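Local atomic coordinates of trans-2-enoyl-CoA reductase [NADH] (Treponema denticola ATCC 35405, PDB entry 4GGO), a protein that reduces the carbon-carbon double bond of trans-2-enoyl-CoA substrates such as crotonyl-CoA with NADH, a step in bacterial fatty acid synthesis. Residues 52-57 with 142-147. Sequence-based numbering, arbitrary orientation.
Sequences NVLVLG and DLIVYS
Leu56 and Tyr146 make the tightest side-chain meeting between these two neighbouring parallel strands, at the centre of the Rossmann-type sheet. CD1 of Leu56 lies 3.5 Å from CD2 of Tyr146, approaching obliquely a ring that chi1 of -169°, with CG opposite the backbone N, sets beside it. The ring also meets Trp210, and its OH bonds to Asp209. Leu54 and Ile144 share this face more loosely, 4.2 Å between CD2 of Leu54 and CG2 of Ile144, beneath helix 208-219. On the other face Val53 CG1 runs alongside Leu143 CD2 at 3.9 Å, and Val55 beside Val145; helix 61-74 packs on Val53, Val55 and Val145. Between the two faces, the backbones are joined by Leu54 N to Leu143 O, Val145 N to Leu54 O (2.8 Å) and Leu56 N to Val145 O, the last almost straight at 173°.

At the partly exposed, polar N-terminal end the spacing widens, to 5.7 Å between Asn52 CA and Asp142 CA. Asn52 O accepts Asp142 N at 3.0 Å and, weakly, Leu143 N at 3.5 Å. Asp142 OD2 takes Asn52 N at 2.7 Å on the syn side, 23° out of the carboxylate plane, while OD1 receives Lys51 N. The chemistry implies a buried, apolar middle with paired backbones, a carboxylate accepting backbone N-H groups at one end and Gly57 of the NAD(+)-binding site at the other.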
loop_
_atom_site.group_PDB
_atom_site.type_symbol
_atom_site.label_atom_id
_atom_site.label_comp_id
_atom_site.label_asym_id
_atom_site.label_seq_id
_atom_site.Cartn_x
_atom_site.Cartn_y
_atom_site.Cartn_z
ATOM N N ASN A 52 18.616 2.490 8.135
ATOM C CA ASN A 52 17.582 2.631 9.151
ATOM C C ASN A 52 16.288 3.123 8.519
ATOM O O ASN A 52 16.216 4.250 8.033
ATOM C CB ASN A 52 18.038 3.595 10.246
ATOM C CG ASN A 52 19.189 3.045 11.064
ATOM O OD1 ASN A 52 19.144 1.910 11.534
ATOM N ND2 ASN A 52 20.232 3.849 11.232
ATOM N N VAL A 53 15.266 2.273 8.526
ATOM C CA VAL A 53 14.029 2.583 7.820
ATOM C C VAL A 53 12.812 2.672 8.736
ATOM O O VAL A 53 12.581 1.799 9.571
ATOM C CB VAL A 53 13.746 1.545 6.716
ATOM C CG1 VAL A 53 12.539 1.965 5.890
ATOM C CG2 VAL A 53 14.969 1.368 5.825
ATOM N N LEU A 54 12.038 3.738 8.568
ATOM C CA LEU A 54 10.751 3.869 9.232
ATOM C C LEU A 54 9.642 3.642 8.211
ATOM O O LEU A 54 9.609 4.298 7.169
ATOM C CB LEU A 54 10.611 5.258 9.855
ATOM C CG LEU A 54 9.289 5.564 10.563
ATOM C CD1 LEU A 54 9.076 4.627 11.745
ATOM C CD2 LEU A 54 9.245 7.018 11.010
ATOM N N VAL A 55 8.744 2.706 8.501
ATOM C CA VAL A 55 7.620 2.434 7.612
ATOM C C VAL A 55 6.292 2.678 8.315
ATOM O O VAL A 55 5.957 2.004 9.290
ATOM C CB VAL A 55 7.644 0.992 7.065
ATOM C CG1 VAL A 55 6.448 0.756 6.152
ATOM C CG2 VAL A 55 8.942 0.728 6.320
ATOM N N LEU A 56 5.540 3.649 7.811
ATOM C CA LEU A 56 4.254 4.005 8.390
ATOM C C LEU A 56 3.126 3.317 7.629
ATOM O O LEU A 56 2.851 3.646 6.475
ATOM C CB LEU A 56 4.080 5.522 8.379
ATOM C CG LEU A 56 5.225 6.257 9.082
ATOM C CD1 LEU A 56 5.122 7.761 8.896
ATOM C CD2 LEU A 56 5.253 5.895 10.561
ATOM N N GLY A 57 2.478 2.361 8.286
ATOM C CA GLY A 57 1.518 1.494 7.628
ATOM C C GLY A 57 2.248 0.261 7.137
ATOM O O GLY A 57 2.258 -0.039 5.945
ATOM N N ASP A 142 17.240 7.021 7.376
ATOM C CA ASP A 142 17.693 7.437 6.052
ATOM C C ASP A 142 16.650 7.122 4.980
ATOM O O ASP A 142 16.807 7.494 3.818
ATOM C CB ASP A 142 19.044 6.805 5.702
ATOM C CG ASP A 142 19.033 5.294 5.826
ATOM O OD1 ASP A 142 18.690 4.618 4.835
ATOM O OD2 ASP A 142 19.375 4.784 6.913
ATOM N N LEU A 143 15.585 6.434 5.383
ATOM C CA LEU A 143 14.456 6.168 4.500
ATOM C C LEU A 143 13.155 6.104 5.293
ATOM O O LEU A 143 13.027 5.313 6.226
ATOM C CB LEU A 143 14.657 4.868 3.719
ATOM C CG LEU A 143 13.454 4.422 2.883
ATOM C CD1 LEU A 143 13.135 5.437 1.792
ATOM C CD2 LEU A 143 13.689 3.046 2.285
ATOM N N ILE A 144 12.195 6.943 4.921
ATOM C CA ILE A 144 10.907 6.971 5.602
ATOM C C ILE A 144 9.766 6.722 4.625
ATOM O O ILE A 144 9.473 7.556 3.771
ATOM C CB ILE A 144 10.674 8.308 6.323
ATOM C CG1 ILE A 144 11.804 8.579 7.315
ATOM C CG2 ILE A 144 9.327 8.304 7.034
ATOM C CD1 ILE A 144 11.645 9.870 8.073
ATOM N N VAL A 145 9.121 5.571 4.759
ATOM C CA VAL A 145 8.043 5.196 3.855
ATOM C C VAL A 145 6.682 5.498 4.468
ATOM O O VAL A 145 6.300 4.908 5.479
ATOM C CB VAL A 145 8.121 3.705 3.483
ATOM C CG1 VAL A 145 6.990 3.334 2.535
ATOM C CG2 VAL A 145 9.476 3.387 2.860
ATOM N N TYR A 146 5.953 6.423 3.852
ATOM C CA TYR A 146 4.616 6.770 4.318
ATOM C C TYR A 146 3.560 6.051 3.488
ATOM O O TYR A 146 3.262 6.456 2.364
ATOM C CB TYR A 146 4.394 8.283 4.259
ATOM C CG TYR A 146 3.135 8.739 4.962
ATOM C CD1 TYR A 146 1.918 8.789 4.293
ATOM C CD2 TYR A 146 3.163 9.116 6.298
ATOM C CE1 TYR A 146 0.765 9.202 4.935
ATOM C CE2 TYR A 146 2.015 9.530 6.949
ATOM C CZ TYR A 146 0.820 9.572 6.263
ATOM O OH TYR A 146 -0.322 9.984 6.906
ATOM N N SER A 147 2.992 4.988 4.048
ATOM C CA SER A 147 2.001 4.189 3.334
ATOM C C SER A 147 0.743 3.966 4.167
ATOM O O SER A 147 0.171 2.876 4.163
ATOM C CB SER A 147 2.600 2.842 2.925
ATOM O OG SER A 147 1.646 2.044 2.245
#